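Enoyl-CoA hydratase/isomerase (Shewanella pealeana, PDB 4KPK) probably acts on enoyl-CoA thioesters as a crotonase-like hydratase or isomerase. Local coordinates at residues 148-153 and 165-170; 87-92 and 128-133; 237-242 and 269-274; 158-163 and 227-232; 52-57 and 61-66. One frame throughout, in Å; residues are numbered along the deposited sequence.

Interaction 1: residues 148-153 and 165-170; sequences GALGLI and ASFCLS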
# COMPACT_ATOMS: atom_id res chain seq x y z
N GLY A 148 3.69 9.72 -20.16
CA GLY A 148 2.57 8.75 -20.13
C GLY A 148 3.01 7.28 -20.09
O GLY A 148 2.19 6.38 -19.77
N ALA A 149 4.30 7.04 -20.42
CA ALA A 149 4.90 5.70 -20.43
C ALA A 149 4.88 5.08 -19.07
O ALA A 149 4.56 3.92 -18.91
CB ALA A 149 6.33 5.74 -20.95
N LEU A 150 5.19 5.86 -18.06
CA LEU A 150 5.05 5.39 -16.72
C LEU A 150 3.63 4.92 -16.43
O LEU A 150 3.47 3.91 -15.73
CB LEU A 150 5.47 6.46 -15.77
CG LEU A 150 5.58 6.04 -14.31
CD1 LEU A 150 6.52 4.86 -14.11
CD2 LEU A 150 6.07 7.25 -13.54
N GLY A 151 2.61 5.60 -16.98
CA GLY A 151 1.22 5.15 -16.78
C GLY A 151 0.97 3.80 -17.40
O GLY A 151 0.48 2.86 -16.80
N LEU A 152 1.35 3.65 -18.64
CA LEU A 152 1.29 2.34 -19.21
C LEU A 152 1.94 1.28 -18.38
O LEU A 152 1.41 0.19 -18.24
CB LEU A 152 1.96 2.31 -20.60
CG LEU A 152 1.35 3.29 -21.63
CD1 LEU A 152 2.17 3.15 -22.89
CD2 LEU A 152 -0.14 3.09 -21.92
N ILE A 153 3.14 1.55 -17.88
CA ILE A 153 3.83 0.54 -17.07
C ILE A 153 3.03 0.23 -15.82
O ILE A 153 2.77 -0.91 -15.50
CB ILE A 153 5.22 1.05 -16.66
CG1 ILE A 153 6.09 1.11 -17.89
CG2 ILE A 153 5.77 0.17 -15.54
CD1 ILE A 153 7.23 2.07 -17.76
N ALA A 165 17.26 1.64 -17.15
CA ALA A 165 15.90 2.27 -17.16
C ALA A 165 15.78 3.49 -16.27
O ALA A 165 16.31 3.56 -15.18
CB ALA A 165 14.83 1.29 -16.80
N SER A 166 15.06 4.47 -16.77
CA SER A 166 15.06 5.78 -16.17
C SER A 166 13.62 6.22 -16.00
O SER A 166 12.80 6.00 -16.92
CB SER A 166 15.74 6.73 -17.15
OG SER A 166 16.67 7.49 -16.50
N PHE A 167 13.30 6.86 -14.86
CA PHE A 167 11.91 7.32 -14.59
C PHE A 167 11.92 8.70 -13.95
O PHE A 167 12.87 9.07 -13.26
CB PHE A 167 11.16 6.33 -13.67
CG PHE A 167 11.28 4.93 -14.13
CD1 PHE A 167 10.37 4.39 -15.01
CD2 PHE A 167 12.38 4.16 -13.72
CE1 PHE A 167 10.54 3.09 -15.46
CE2 PHE A 167 12.54 2.89 -14.15
CZ PHE A 167 11.64 2.35 -15.04
N CYS A 168 10.83 9.42 -14.15
CA CYS A 168 10.76 10.83 -13.81
C CYS A 168 9.30 11.23 -13.92
O CYS A 168 8.67 11.02 -14.97
CB CYS A 168 11.60 11.64 -14.84
SG CYS A 168 12.03 13.30 -14.38
N LEU A 169 8.74 11.82 -12.87
CA LEU A 169 7.42 12.53 -12.98
C LEU A 169 7.63 14.06 -13.02
O LEU A 169 7.62 14.74 -11.98
CB LEU A 169 6.55 12.15 -11.79
CG LEU A 169 6.15 10.68 -11.74
CD1 LEU A 169 6.43 10.05 -10.38
CD2 LEU A 169 4.67 10.58 -12.18
N SER A 170 7.78 14.59 -14.23
CA SER A 170 8.33 15.93 -14.51
C SER A 170 7.33 17.09 -14.58
O SER A 170 7.75 18.25 -14.74
CB SER A 170 8.98 15.93 -15.92
OG SER A 170 9.85 14.86 -16.08
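A chi1 of -171° turns CG of L150 to the side opposite its backbone N, and chi2 then parts its two methyls so that each meets a different residue of 165-170. F167 answers with its CG anti to the carbonyl carbon (chi1 -48°), which carries the ring towards helix 148-155. One branch of L150, CD1, reaches CD1 of F167 at 4.0 Å, approaching neither squarely over the ring nor at its rim. The other, CD2, lies 3.9 Å from CD2 of L169, whose side chain leaves the backbone obliquely and bends its end back to the leucine. One turn further along the helix, CD1 of I153 comes to the edge of the F167 ring, near its plane, 4.2 Å from CE1. All three pairs of side chains cross at about a right angle. L150 sits between F167 and L169 because its two methyls diverge. The contact is apolar and buried, and no hydrogen bond spans it. Beyond it, the F167 ring meets that of F204 at a shallow angle, L169 reaches Y197 and M198 of helix 191-200, and I153 touches R192 of the second subunit. The arrangement belongs to the crotonase fold, where, as in relatives, the start of the helix corresponding to 148-155 probably points at the thioester carbonyl of the substrate.

Interaction 2: residues 87-92 and 128-133; sequences LLLKAN and SMLDKF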
# COMPACT_ATOMS: atom_id res chain seq x y z
N LEU A 87 -0.94 -10.10 -24.00
CA LEU A 87 -0.50 -8.91 -24.71
C LEU A 87 0.81 -8.45 -24.10
O LEU A 87 0.88 -8.16 -22.91
CB LEU A 87 -1.49 -7.73 -24.58
CG LEU A 87 -0.93 -6.46 -25.24
CD1 LEU A 87 -0.73 -6.61 -26.76
CD2 LEU A 87 -1.73 -5.24 -24.92
N LEU A 88 1.83 -8.39 -24.95
CA LEU A 88 3.15 -7.94 -24.59
C LEU A 88 3.35 -6.53 -25.18
O LEU A 88 3.14 -6.31 -26.38
CB LEU A 88 4.16 -8.96 -25.17
CG LEU A 88 5.53 -9.02 -24.53
CD1 LEU A 88 6.43 -10.09 -25.16
CD2 LEU A 88 6.17 -7.68 -24.70
N LEU A 89 3.71 -5.56 -24.33
CA LEU A 89 4.12 -4.22 -24.78
C LEU A 89 5.64 -4.03 -24.69
O LEU A 89 6.23 -4.28 -23.63
CB LEU A 89 3.52 -3.08 -23.96
CG LEU A 89 2.03 -2.83 -23.90
CD1 LEU A 89 1.32 -4.00 -23.18
CD2 LEU A 89 1.79 -1.50 -23.17
N LYS A 90 6.23 -3.50 -25.76
CA LYS A 90 7.70 -3.35 -25.92
C LYS A 90 7.89 -2.11 -26.77
O LYS A 90 6.91 -1.56 -27.30
CB LYS A 90 8.29 -4.43 -26.79
CG LYS A 90 8.21 -5.81 -26.30
CD LYS A 90 8.14 -6.80 -27.47
CE LYS A 90 9.17 -6.54 -28.55
NZ LYS A 90 9.45 -7.81 -29.30
N ALA A 91 9.13 -1.76 -27.01
CA ALA A 91 9.49 -0.58 -27.83
C ALA A 91 10.84 -0.83 -28.54
O ALA A 91 11.71 -1.50 -27.97
CB ALA A 91 9.63 0.62 -26.94
N ASN A 92 11.00 -0.28 -29.74
CA ASN A 92 12.24 -0.34 -30.47
C ASN A 92 13.10 0.85 -30.08
O ASN A 92 12.60 1.88 -29.60
CB ASN A 92 12.04 -0.39 -31.99
CG ASN A 92 11.21 -1.59 -32.41
OD1 ASN A 92 11.26 -2.66 -31.79
ND2 ASN A 92 10.37 -1.40 -33.41
N SER A 128 -7.20 3.53 -19.05
CA SER A 128 -8.27 2.70 -18.54
C SER A 128 -8.43 1.38 -19.28
O SER A 128 -8.49 0.31 -18.64
CB SER A 128 -9.60 3.48 -18.55
OG SER A 128 -10.57 2.74 -17.85
N MSE A 129 -8.48 1.43 -20.61
CA MSE A 129 -8.58 0.23 -21.40
C MSE A 129 -7.39 -0.70 -21.20
O MSE A 129 -7.56 -1.93 -21.24
CB MSE A 129 -8.56 0.45 -22.91
CG MSE A 129 -9.78 1.23 -23.42
SE MSE A 129 -9.74 1.38 -25.40
CE MSE A 129 -8.55 -0.11 -25.81
N LEU A 130 -6.20 -0.17 -21.06
CA LEU A 130 -5.06 -1.05 -20.74
C LEU A 130 -5.18 -1.67 -19.37
O LEU A 130 -5.07 -2.88 -19.21
CB LEU A 130 -3.75 -0.26 -20.80
CG LEU A 130 -2.48 -1.08 -20.47
CD1 LEU A 130 -2.34 -2.30 -21.37
CD2 LEU A 130 -1.26 -0.19 -20.54
N ASP A 131 -5.45 -0.85 -18.39
CA ASP A 131 -5.55 -1.32 -17.04
C ASP A 131 -6.64 -2.45 -16.89
O ASP A 131 -6.45 -3.42 -16.10
CB ASP A 131 -5.84 -0.14 -16.13
CG ASP A 131 -5.82 -0.52 -14.70
OD1 ASP A 131 -4.89 -1.26 -14.38
OD2 ASP A 131 -6.73 -0.11 -13.91
N LYS A 132 -7.71 -2.33 -17.68
CA LYS A 132 -8.88 -3.24 -17.62
C LYS A 132 -8.75 -4.34 -18.66
O LYS A 132 -9.55 -5.25 -18.68
CB LYS A 132 -10.20 -2.44 -17.86
CG LYS A 132 -10.99 -1.98 -16.65
CD LYS A 132 -10.10 -1.47 -15.58
CE LYS A 132 -10.83 -0.65 -14.52
NZ LYS A 132 -9.85 0.40 -14.02
N PHE A 133 -7.70 -4.34 -19.49
CA PHE A 133 -7.57 -5.35 -20.55
C PHE A 133 -7.76 -6.73 -19.95
O PHE A 133 -7.12 -7.02 -18.94
CB PHE A 133 -6.18 -5.24 -21.19
CG PHE A 133 -6.08 -5.84 -22.56
CD1 PHE A 133 -6.55 -5.15 -23.66
CD2 PHE A 133 -5.46 -7.07 -22.75
CE1 PHE A 133 -6.44 -5.67 -24.93
CE2 PHE A 133 -5.34 -7.63 -24.02
CZ PHE A 133 -5.85 -6.94 -25.12
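L87 and F133 meet within a beta-alpha-beta crossover of the crotonase core: strand 86-91 and its parallel neighbour 137-141 are linked through a helical connection that includes helix 113-132, which packs against the sheet. The leucine begins the contact close to the backbone, since its CB already lies 3.9 Å from CE2 of F133. With CG anti to the backbone N (chi1 175°), the chain then runs on alongside the ring. At the branch, CD2 passes over one face of F133, 4.4 Å from CE2, whereas CD1 heads away from the ring; beyond the two segments the leucine also packs on L75 of helix 65-80 and on A50. The phenylalanine is set just past the last turn of the helix, where its backbone N still bonds to O of L130, at 3.0 Å. In that turn, K132 NZ pairs with D131 OD2 in a salt bridge, coming from the anti side of the carboxylate, while OD1 of D131 is held by R187 and by R195 of the second subunit. Two residues along the strand, L89 turns to the same helix, and its CD2 touches CD2 of L130 at 4.2 Å.

Interaction 3: residues 237-242 and 269-274; sequences SPQGMA and ARIRVS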
# COMPACT_ATOMS: atom_id res chain seq x y z
N SER A 237 -5.77 -20.58 -17.02
CA SER A 237 -7.13 -20.33 -17.54
C SER A 237 -7.36 -18.91 -18.02
O SER A 237 -7.36 -17.98 -17.23
CB SER A 237 -8.13 -20.63 -16.45
OG SER A 237 -9.41 -20.23 -16.78
N PRO A 238 -7.60 -18.73 -19.32
CA PRO A 238 -8.01 -17.37 -19.74
C PRO A 238 -9.17 -16.77 -18.93
O PRO A 238 -9.13 -15.54 -18.54
CB PRO A 238 -8.41 -17.55 -21.21
CG PRO A 238 -7.63 -18.77 -21.66
CD PRO A 238 -7.43 -19.65 -20.45
N GLN A 239 -10.20 -17.58 -18.70
CA GLN A 239 -11.33 -17.06 -17.90
C GLN A 239 -10.94 -16.73 -16.46
O GLN A 239 -11.39 -15.71 -15.92
CB GLN A 239 -12.50 -18.04 -17.88
CG GLN A 239 -13.70 -17.48 -17.12
CD GLN A 239 -14.88 -18.44 -17.02
OE1 GLN A 239 -15.96 -18.17 -17.54
NE2 GLN A 239 -14.66 -19.58 -16.35
N GLY A 240 -10.17 -17.62 -15.82
CA GLY A 240 -9.76 -17.41 -14.46
C GLY A 240 -8.90 -16.16 -14.31
O GLY A 240 -9.08 -15.35 -13.37
N MSE A 241 -8.00 -15.95 -15.25
CA MSE A 241 -7.14 -14.74 -15.24
C MSE A 241 -7.98 -13.51 -15.46
O MSE A 241 -7.80 -12.49 -14.78
CB MSE A 241 -6.07 -14.89 -16.34
CG MSE A 241 -5.09 -15.96 -15.83
SE MSE A 241 -3.44 -15.81 -16.92
CE MSE A 241 -4.07 -16.53 -18.61
N ALA A 242 -8.92 -13.55 -16.38
CA ALA A 242 -9.84 -12.37 -16.53
C ALA A 242 -10.62 -12.08 -15.29
O ALA A 242 -10.82 -10.92 -14.90
CB ALA A 242 -10.80 -12.59 -17.70
N ALA A 269 -17.94 -19.55 -6.38
CA ALA A 269 -19.03 -20.51 -6.63
C ALA A 269 -19.40 -20.54 -8.09
O ALA A 269 -19.47 -21.63 -8.69
CB ALA A 269 -20.23 -20.17 -5.75
N ARG A 270 -19.59 -19.37 -8.70
CA ARG A 270 -19.83 -19.29 -10.15
C ARG A 270 -18.80 -19.87 -11.01
O ARG A 270 -19.13 -20.52 -11.96
CB ARG A 270 -19.84 -17.88 -10.69
CG ARG A 270 -21.07 -17.12 -10.51
CD ARG A 270 -22.30 -17.67 -11.19
NE ARG A 270 -23.33 -16.80 -10.59
CZ ARG A 270 -24.53 -17.15 -10.19
NH1 ARG A 270 -24.99 -18.39 -10.40
NH2 ARG A 270 -25.30 -16.22 -9.62
N ILE A 271 -17.53 -19.52 -10.82
CA ILE A 271 -16.56 -20.05 -11.80
C ILE A 271 -16.49 -21.56 -11.69
O ILE A 271 -16.42 -22.20 -12.71
CB ILE A 271 -15.10 -19.56 -11.72
CG1 ILE A 271 -14.70 -19.30 -10.30
CG2 ILE A 271 -14.80 -18.45 -12.69
CD1 ILE A 271 -13.42 -19.96 -9.95
N ARG A 272 -16.51 -22.09 -10.47
CA ARG A 272 -16.39 -23.55 -10.21
C ARG A 272 -17.38 -24.40 -11.00
O ARG A 272 -17.06 -25.54 -11.31
CB ARG A 272 -16.74 -23.89 -8.78
CG ARG A 272 -15.73 -23.58 -7.76
CD ARG A 272 -16.25 -24.10 -6.42
NE ARG A 272 -15.29 -23.75 -5.39
CZ ARG A 272 -14.13 -24.36 -5.30
NH1 ARG A 272 -13.84 -25.38 -6.13
NH2 ARG A 272 -13.27 -23.98 -4.39
N VAL A 273 -18.60 -23.86 -11.19
CA VAL A 273 -19.64 -24.56 -11.92
C VAL A 273 -19.57 -24.21 -13.40
O VAL A 273 -20.14 -24.94 -14.20
CB VAL A 273 -21.09 -24.32 -11.37
CG1 VAL A 273 -21.14 -24.62 -9.88
CG2 VAL A 273 -21.60 -22.93 -11.63
N SER A 274 -18.90 -23.11 -13.77
CA SER A 274 -18.64 -22.83 -15.19
C SER A 274 -17.98 -24.01 -15.94
O SER A 274 -17.30 -24.88 -15.35
CB SER A 274 -17.81 -21.53 -15.37
OG SER A 274 -16.38 -21.73 -15.25
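Q239 reaches S274 by stretching out fully: CG stands anti to the backbone N (chi1 -177°) and the chain stays extended beyond it, so the amide is delivered across the gap between two helices. Its NE2 donates to OG of S274 over 3.0 Å, and the hydroxyl lies close to the amide plane. That oxygen sits between backbone N and carbonyl carbon, a rotamer that lets it fold back and give its own proton to O of I271, 2.6 Å away and on a lone pair in the carbonyl plane. S274 is the N-cap of helix 275-285, its OG accepting from the backbone N of G277, so three bonds grip one atom. Helices 238-251 and 258-273 belong to the C-terminal helical part of this crotonase-like chain, beside the second subunit, whose F113 makes a cation-pi contact with R270. Replacing S274 by an alanine would probably leave Q239 NE2 without this acceptor and G277 N without its cap. I271 lays CG2 3.8 Å from NE2 of Q239. S237 is the N-cap of helix 238-251, and its OG takes a bond from G240 N at 2.9 Å, while E276 OE1 binds both S237 OG and Q239 N.

Interaction 4: residues 158-163 and 227-232; sequences IAIANE and QPFIDA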
# COMPACT_ATOMS: atom_id res chain seq x y z
N ILE A 158 2.51 -7.03 -15.37
CA ILE A 158 3.94 -7.38 -15.17
C ILE A 158 4.77 -6.41 -15.98
O ILE A 158 4.45 -6.15 -17.12
CB ILE A 158 4.31 -8.82 -15.56
CG1 ILE A 158 3.71 -9.83 -14.56
CG2 ILE A 158 5.81 -9.04 -15.49
CD1 ILE A 158 2.78 -10.80 -15.20
N ALA A 159 5.80 -5.85 -15.33
CA ALA A 159 6.77 -4.95 -15.93
C ALA A 159 8.23 -5.36 -15.57
O ALA A 159 8.60 -5.63 -14.37
CB ALA A 159 6.50 -3.53 -15.49
N ILE A 160 9.05 -5.40 -16.61
CA ILE A 160 10.48 -5.75 -16.50
C ILE A 160 11.23 -4.65 -17.20
O ILE A 160 10.80 -4.20 -18.26
CB ILE A 160 10.74 -7.08 -17.23
CG1 ILE A 160 9.71 -8.07 -16.75
CG2 ILE A 160 12.15 -7.60 -16.94
CD1 ILE A 160 9.62 -9.31 -17.58
N ALA A 161 12.24 -4.13 -16.55
CA ALA A 161 13.07 -3.08 -17.14
C ALA A 161 14.57 -3.52 -17.20
O ALA A 161 14.92 -4.43 -16.48
CB ALA A 161 12.93 -1.80 -16.38
N ASN A 162 15.38 -2.88 -18.06
CA ASN A 162 16.86 -3.10 -18.07
C ASN A 162 17.50 -2.22 -17.03
O ASN A 162 16.80 -1.45 -16.36
CB ASN A 162 17.50 -2.92 -19.46
CG ASN A 162 17.49 -1.49 -19.96
OD1 ASN A 162 17.09 -0.54 -19.30
ND2 ASN A 162 17.95 -1.34 -21.19
N GLU A 163 18.81 -2.35 -16.85
CA GLU A 163 19.52 -1.70 -15.74
C GLU A 163 19.65 -0.19 -15.91
O GLU A 163 19.70 0.54 -14.91
CB GLU A 163 20.91 -2.36 -15.55
CG GLU A 163 20.89 -3.52 -14.55
CD GLU A 163 22.07 -4.45 -14.73
OE1 GLU A 163 23.23 -3.99 -14.63
OE2 GLU A 163 21.85 -5.67 -14.93
N GLN A 227 10.22 -14.58 -20.95
CA GLN A 227 9.87 -15.94 -21.35
C GLN A 227 9.15 -16.76 -20.27
O GLN A 227 8.10 -17.32 -20.52
CB GLN A 227 11.12 -16.73 -21.83
CG GLN A 227 10.79 -17.91 -22.73
CD GLN A 227 9.85 -17.52 -23.86
OE1 GLN A 227 10.01 -16.48 -24.46
NE2 GLN A 227 8.81 -18.34 -24.10
N PRO A 228 9.76 -16.85 -19.08
CA PRO A 228 9.14 -17.61 -18.01
C PRO A 228 7.74 -17.07 -17.65
O PRO A 228 6.87 -17.86 -17.38
CB PRO A 228 10.10 -17.43 -16.84
CG PRO A 228 10.94 -16.23 -17.19
CD PRO A 228 11.04 -16.26 -18.67
N PHE A 229 7.53 -15.77 -17.68
CA PHE A 229 6.15 -15.21 -17.45
C PHE A 229 5.22 -15.60 -18.58
O PHE A 229 4.08 -16.02 -18.35
CB PHE A 229 6.17 -13.70 -17.38
CG PHE A 229 6.95 -13.13 -16.23
CD1 PHE A 229 6.36 -12.96 -14.99
CD2 PHE A 229 8.26 -12.73 -16.39
CE1 PHE A 229 7.08 -12.43 -13.93
CE2 PHE A 229 8.98 -12.18 -15.34
CZ PHE A 229 8.40 -12.02 -14.10
N ILE A 230 5.69 -15.50 -19.83
CA ILE A 230 4.86 -15.91 -20.96
C ILE A 230 4.45 -17.38 -20.86
O ILE A 230 3.28 -17.71 -20.98
CB ILE A 230 5.54 -15.66 -22.33
CG1 ILE A 230 5.68 -14.15 -22.60
CG2 ILE A 230 4.76 -16.33 -23.47
CD1 ILE A 230 6.80 -13.80 -23.59
N ASP A 231 5.43 -18.24 -20.63
CA ASP A 231 5.15 -19.67 -20.36
C ASP A 231 4.12 -19.90 -19.24
O ASP A 231 3.23 -20.73 -19.40
CB ASP A 231 6.47 -20.41 -20.05
CG ASP A 231 7.33 -20.54 -21.30
OD1 ASP A 231 6.77 -20.40 -22.41
OD2 ASP A 231 8.57 -20.80 -21.21
N ALA A 232 4.22 -19.17 -18.13
CA ALA A 232 3.32 -19.43 -17.03
C ALA A 232 1.88 -18.98 -17.47
O ALA A 232 0.91 -19.70 -17.31
CB ALA A 232 3.78 -18.72 -15.81
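The ring of F229 presents one of its faces to I158, whose CG2 stands 3.9 Å above the ring plane, displaced towards the rim. This methyl lies 4.0 Å from the centroid of the F229 ring and 14° off its normal, a true CH-pi contact. I160 lies on the same side of the ring but further out, beside CE2 and CD2: its CD1 approaches CE2 of F229 to 3.7 Å, slantwise, so that it belongs neither to the face nor to the edge. The CG1 branch of I158 adds a further touch, 4.1 Å from CD1 of F229. The ring is placed here by a chi1 of -64°, which sets CG anti to the carbonyl carbon and directs the group from helix 222-235 down onto the sheet. The alternation of strand 158-161 supplies its partners: I158 and I160 point to the helix, whereas A159 between them points away from it. This is the usual way a helix is laid on a beta-sheet in an alpha/beta core, and here it covers the strand beside 137-141, whose I138 also touches the phenylalanine. R196 of the second subunit packs on both I158 and F229, which brings the cluster to the border between chains. Since only carbons meet across the two segments and no hydrogen bond joins them, the contact probably depends on close fit and exclusion of water, and the CH-pi contact adds a modest directional preference.

Interaction 5: residues 52-57 and 61-66; sequences MVLDRS and NAFDEV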
# COMPACT_ATOMS: atom_id res chain seq x y z
N MSE A 52 2.47 -5.30 -29.00
CA MSE A 52 2.30 -3.91 -29.38
C MSE A 52 3.65 -3.28 -29.14
O MSE A 52 4.17 -3.32 -28.02
CB MSE A 52 1.25 -3.19 -28.53
CG MSE A 52 1.08 -1.72 -28.95
SE MSE A 52 -0.38 -1.00 -27.80
CE MSE A 52 -2.22 -1.37 -28.17
N VAL A 53 4.19 -2.68 -30.20
CA VAL A 53 5.56 -2.24 -30.21
C VAL A 53 5.68 -0.75 -30.61
O VAL A 53 5.32 -0.37 -31.71
CB VAL A 53 6.44 -3.09 -31.13
CG1 VAL A 53 7.91 -2.62 -31.05
CG2 VAL A 53 6.34 -4.58 -30.78
N LEU A 54 6.29 0.04 -29.72
CA LEU A 54 6.54 1.45 -29.95
C LEU A 54 7.70 1.47 -30.90
O LEU A 54 8.87 0.91 -30.63
CB LEU A 54 6.82 2.24 -28.67
CG LEU A 54 5.61 2.50 -27.76
CD1 LEU A 54 4.94 1.20 -27.39
CD2 LEU A 54 5.98 3.27 -26.48
N ASP A 55 7.35 2.03 -32.04
CA ASP A 55 8.16 1.94 -33.28
C ASP A 55 8.35 3.31 -33.89
O ASP A 55 8.29 3.50 -35.09
CB ASP A 55 7.51 0.97 -34.31
CG ASP A 55 8.46 0.61 -35.46
OD1 ASP A 55 9.69 0.44 -35.19
OD2 ASP A 55 7.99 0.53 -36.61
N ARG A 56 8.62 4.28 -33.05
CA ARG A 56 8.96 5.60 -33.51
C ARG A 56 10.32 6.00 -32.94
O ARG A 56 10.47 7.10 -32.42
CB ARG A 56 7.86 6.56 -33.02
CG ARG A 56 7.80 7.85 -33.75
CD ARG A 56 6.86 8.78 -33.00
NE ARG A 56 6.93 10.06 -33.62
CZ ARG A 56 6.62 11.22 -33.05
NH1 ARG A 56 6.20 11.33 -31.77
NH2 ARG A 56 6.76 12.32 -33.77
N SER A 57 11.31 5.12 -33.02
CA SER A 57 12.59 5.41 -32.35
C SER A 57 13.20 6.74 -32.79
O SER A 57 13.82 7.44 -31.97
CB SER A 57 13.63 4.27 -32.45
OG SER A 57 14.02 3.96 -33.79
N ASN A 61 10.25 7.62 -29.36
CA ASN A 61 8.97 7.04 -28.99
C ASN A 61 8.11 8.02 -28.19
O ASN A 61 7.39 7.63 -27.27
CB ASN A 61 9.21 5.73 -28.22
CG ASN A 61 9.65 4.62 -29.13
OD1 ASN A 61 9.24 4.62 -30.25
ND2 ASN A 61 10.48 3.68 -28.63
N ALA A 62 8.28 9.30 -28.52
CA ALA A 62 7.65 10.35 -27.77
C ALA A 62 6.13 10.29 -28.07
O ALA A 62 5.73 10.04 -29.19
CB ALA A 62 8.23 11.70 -28.16
N PHE A 63 5.32 10.53 -27.07
CA PHE A 63 3.88 10.47 -27.28
C PHE A 63 3.35 11.73 -27.93
O PHE A 63 3.67 12.86 -27.53
CB PHE A 63 3.14 10.29 -25.96
CG PHE A 63 3.27 8.94 -25.35
CD1 PHE A 63 4.43 8.14 -25.58
CD2 PHE A 63 2.28 8.46 -24.52
CE1 PHE A 63 4.55 6.88 -24.99
CE2 PHE A 63 2.42 7.22 -23.91
CZ PHE A 63 3.55 6.44 -24.15
N ASP A 64 2.49 11.52 -28.90
CA ASP A 64 1.58 12.56 -29.34
C ASP A 64 0.19 11.97 -29.55
O ASP A 64 -0.04 10.79 -29.20
CB ASP A 64 2.16 13.24 -30.59
CG ASP A 64 2.20 12.35 -31.77
OD1 ASP A 64 1.64 11.21 -31.74
OD2 ASP A 64 2.81 12.79 -32.75
N GLU A 65 -0.75 12.79 -30.09
CA GLU A 65 -2.17 12.37 -30.29
C GLU A 65 -2.32 11.12 -31.18
O GLU A 65 -3.19 10.25 -31.01
CB GLU A 65 -3.00 13.57 -30.79
CG GLU A 65 -2.81 13.98 -32.24
CD GLU A 65 -1.48 14.66 -32.67
OE1 GLU A 65 -0.47 14.83 -31.93
OE2 GLU A 65 -1.44 15.03 -33.85
N VAL A 66 -1.45 11.02 -32.14
CA VAL A 66 -1.46 9.91 -33.02
C VAL A 66 -1.02 8.61 -32.29
O VAL A 66 -1.71 7.63 -32.39
CB VAL A 66 -0.56 10.22 -34.26
CG1 VAL A 66 -0.33 8.96 -35.11
CG2 VAL A 66 -1.18 11.33 -35.12
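N61 turns its amide back over the end of strand 49-54 to meet R56 and L54. Its OD1 accepts from the backbone N of R56 at 2.9 Å, with the donor nearly in line with the C=O bond (170°). The reverse bond runs from N61 N to R56 O over 3.1 Å, its donor well above the carbonyl plane. CB of L54 packs against CG of N61 at 3.7 Å. The amide's ND2 donates to the carbonyls of N92 and N95, just past strand 86-91. An alanine in place of N61 would probably leave R56 N without this acceptor and the N92 and N95 carbonyls without a donor. These bonds tie the short connection from strand 49-54 into helix 65-80, the first half of a beta-alpha-beta unit that strand 86-91 completes in this crotonase-like fold. R56, with CG anti to the backbone N (chi1 -161°) and extended as far as NE, runs along the connection until the edge of its guanidinium faces A62 O, an oxygen less surely placed. D64 crosses the arginine at about a right angle, its carboxylate tilted 30° from the guanidinium plane. At 3.8 Å from R56 NH1 to D64 OD2 the salt bridge is long, and because OD2 lies well out of that plane, with no N-H aimed at it, it rests on charge alone. R56 NH2 also forms a salt bridge with D101, while D64 caps M67 N with OD1 and bonds the Y40 hydroxyl with OD2. CD2 of L54 meets CE1 of F63 obliquely at 4.2 Å.

How the interactions relate
From the N terminus, interaction 5 comes first and closes the shortest loop, where strand 49-54 turns into helix 65-80. Interaction 2 then joins strand 86-91 to the end of helix 113-132; its strand neighbours that of interaction 5, and N92 probably bonds to L54 and D55. Interaction 1 follows, touching both through L152, which packs on F63 and L130. Interaction 4 crosses it, since 158-163 lies between 148-153 and 165-170, and returns from the sheet to helix 222-235; I153 packs on A159 there. Interaction 3 closes last, in the C-terminal helices, its centre about 35 Å from that of interaction 5. None of the five loops contains another.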